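Local atomic coordinates of putative ATPase, AAA family (Prochlorococcus marinus subsp. pastoris str. CCMP1986, PDB entry 3CTD), a protein that probably acts as a DNA-dependent ATPase of the RarA/MGS1/WRNIP1 subfamily in cellular responses to stalled DNA replication. Residues 70-75 and 99-104. The protein carries 1 engineered substitution. Sequence-based numbering, arbitrary orientation.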
loop_
_atom_site.group_PDB
_atom_site.type_symbol
_atom_site.label_atom_id
_atom_site.label_comp_id
_atom_site.label_asym_id
_atom_site.label_seq_id
_atom_site.Cartn_x
_atom_site.Cartn_y
_atom_site.Cartn_z
ATOM N N PHE B 70 6.384 7.560 -19.863
ATOM C CA PHE B 70 5.196 8.178 -20.415
ATOM C C PHE B 70 3.947 7.286 -20.209
ATOM O O PHE B 70 2.910 7.745 -19.738
ATOM C CB PHE B 70 5.409 8.559 -21.871
ATOM C CG PHE B 70 4.218 9.135 -22.520
ATOM C CD1 PHE B 70 3.642 10.298 -22.037
ATOM C CD2 PHE B 70 3.656 8.520 -23.624
ATOM C CE1 PHE B 70 2.516 10.857 -22.655
ATOM C CE2 PHE B 70 2.526 9.059 -24.240
ATOM C CZ PHE B 70 1.954 10.248 -23.758
ATOM N N ILE B 71 4.051 6.003 -20.479
ATOM C CA ILE B 71 2.878 5.124 -20.287
ATOM C C ILE B 71 2.442 5.111 -18.811
ATOM O O ILE B 71 1.260 5.207 -18.499
ATOM C CB ILE B 71 3.188 3.675 -20.738
ATOM C CG1 ILE B 71 3.578 3.647 -22.230
ATOM C CG2 ILE B 71 2.061 2.731 -20.358
ATOM C CD1 ILE B 71 4.373 2.377 -22.611
ATOM N N PHE B 72 3.402 5.001 -17.909
ATOM C CA PHE B 72 3.111 5.053 -16.455
ATOM C C PHE B 72 2.501 6.371 -15.978
ATOM O O PHE B 72 1.729 6.365 -15.027
ATOM C CB PHE B 72 4.340 4.738 -15.601
ATOM C CG PHE B 72 4.516 3.292 -15.351
ATOM C CD1 PHE B 72 3.510 2.561 -14.716
ATOM C CD2 PHE B 72 5.657 2.645 -15.762
ATOM C CE1 PHE B 72 3.657 1.205 -14.487
ATOM C CE2 PHE B 72 5.797 1.305 -15.522
ATOM C CZ PHE B 72 4.796 0.573 -14.896
ATOM N N ARG B 73 2.834 7.479 -16.638
ATOM C CA ARG B 73 2.212 8.774 -16.298
ATOM C C ARG B 73 0.720 8.720 -16.539
ATOM O O ARG B 73 -0.064 9.067 -15.656
ATOM C CB ARG B 73 2.820 9.926 -17.109
ATOM C CG ARG B 73 3.857 10.746 -16.367
ATOM C CD ARG B 73 4.505 11.843 -17.256
ATOM N NE ARG B 73 5.895 11.434 -17.313
ATOM C CZ ARG B 73 6.615 11.284 -18.408
ATOM N NH1 ARG B 73 6.102 11.615 -19.607
ATOM N NH2 ARG B 73 7.860 10.832 -18.264
ATOM N N ARG B 74 0.349 8.264 -17.729
ATOM C CA ARG B 74 -1.038 8.130 -18.102
ATOM C C ARG B 74 -1.771 7.098 -17.296
ATOM O O ARG B 74 -2.936 7.277 -17.016
ATOM C CB ARG B 74 -1.187 7.841 -19.597
ATOM C CG ARG B 74 -0.843 9.035 -20.468
ATOM C CD ARG B 74 -1.790 10.280 -20.329
ATOM N NE ARG B 74 -1.184 11.424 -21.037
ATOM C CZ ARG B 74 -1.360 11.730 -22.345
ATOM N NH1 ARG B 74 -2.171 10.994 -23.122
ATOM N NH2 ARG B 74 -0.720 12.782 -22.883
ATOM N N LEU B 75 -1.099 6.022 -16.908
ATOM C CA LEU B 75 -1.703 5.067 -16.008
ATOM C C LEU B 75 -1.912 5.680 -14.593
ATOM O O LEU B 75 -2.943 5.425 -13.951
ATOM C CB LEU B 75 -0.858 3.803 -15.921
ATOM C CG LEU B 75 -0.776 2.847 -17.118
ATOM C CD1 LEU B 75 0.256 1.781 -16.781
ATOM C CD2 LEU B 75 -2.116 2.189 -17.288
ATOM N N ASP B 99 7.268 1.890 -9.606
ATOM C CA ASP B 99 8.497 1.632 -8.860
ATOM C C ASP B 99 9.123 0.275 -9.183
ATOM O O ASP B 99 10.361 0.126 -9.196
ATOM C CB ASP B 99 8.285 1.729 -7.352
ATOM C CG ASP B 99 7.922 3.082 -6.928
ATOM O OD1 ASP B 99 8.170 4.031 -7.673
ATOM O OD2 ASP B 99 7.352 3.218 -5.848
ATOM N N ALA B 100 8.302 -0.744 -9.412
ATOM C CA ALA B 100 8.888 -2.040 -9.706
ATOM C C ALA B 100 9.622 -1.935 -11.053
ATOM O O ALA B 100 10.774 -2.345 -11.172
ATOM C CB ALA B 100 7.854 -3.097 -9.709
ATOM N N PHE B 101 9.013 -1.276 -12.026
ATOM C CA PHE B 101 9.656 -1.104 -13.313
ATOM C C PHE B 101 11.009 -0.359 -13.196
ATOM O O PHE B 101 11.994 -0.797 -13.818
ATOM C CB PHE B 101 8.702 -0.446 -14.334
ATOM C CG PHE B 101 9.273 -0.376 -15.726
ATOM C CD1 PHE B 101 8.921 -1.322 -16.685
ATOM C CD2 PHE B 101 10.214 0.605 -16.060
ATOM C CE1 PHE B 101 9.470 -1.277 -17.974
ATOM C CE2 PHE B 101 10.769 0.652 -17.323
ATOM C CZ PHE B 101 10.406 -0.296 -18.295
ATOM N N ASP B 102 11.069 0.742 -12.429
ATOM C CA ASP B 102 12.361 1.427 -12.176
ATOM C C ASP B 102 13.422 0.480 -11.618
ATOM O O ASP B 102 14.576 0.535 -12.005
ATOM C CB ASP B 102 12.236 2.757 -11.366
ATOM C CG ASP B 102 11.596 3.925 -12.229
ATOM O OD1 ASP B 102 11.699 3.883 -13.494
ATOM O OD2 ASP B 102 10.963 4.877 -11.679
ATOM N N ARG B 103 13.040 -0.438 -10.753
ATOM C CA ARG B 103 14.034 -1.365 -10.228
ATOM C C ARG B 103 14.434 -2.435 -11.227
ATOM O O ARG B 103 15.562 -2.911 -11.167
ATOM C CB ARG B 103 13.574 -2.019 -8.915
ATOM N N VAL B 104 13.555 -2.830 -12.154
ATOM C CA VAL B 104 13.831 -4.065 -12.916
ATOM C C VAL B 104 14.111 -3.758 -14.405
ATOM O O VAL B 104 14.974 -4.349 -15.026
ATOM C CB VAL B 104 12.722 -5.132 -12.698
ATOM C CG1 VAL B 104 13.012 -6.362 -13.473
ATOM C CG2 VAL B 104 12.676 -5.623 -11.213
#
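Phe72 and Phe101 carry nearly all of the contact between segments 70-75 and 99-104. Phe72 reaches out from helix 68-83 toward helix 90-104. Its leading atom is CE2, which lies 3.6 Å from CB of Phe101 and 3.9 Å from CG of the same residue. CZ of Phe72 follows, 4.1 Å from Phe101 CB. The second ring is therefore met at its root and not at its far end. The reason lies in the torsion of Phe101: chi1 of -174° turns CG away from the backbone N. CB points at the opposite helix, but the ring then leads off from it. The two rings form an offset edge-to-face pair, in which Phe72 presents its edge to the face of Phe101. Their centroids are 6.0 Å apart and the planes are inclined at 62°.

The tight part is small and apolar. Both phenylalanines are buried, yet the two segments together bury just 82 Å². The backbones stay well apart, with 9.5 Å between CA of Phe72 and CA of Phe101. Leu113 of helix 110-121 and Cys97 and Cys98 of helix 90-104 touch Phe72, while Pro68 packs on Phe101 and Phe106 adds a further edge-to-face ring.

Asp102 marks the loose side. It is exposed, and its OD1 stays 6.6 Å from CD2 of Phe72. Other residues are covered by neighbouring subunits: Arg73 packs on Val104 of a third subunit, and Asp99 and Ala100 pack on Gln95 of a second subunit.

The aromatic pair joins two consecutive, roughly antiparallel helices of a helical domain without strands, within the MgsA-type C-terminal part of this RarA-subfamily protein.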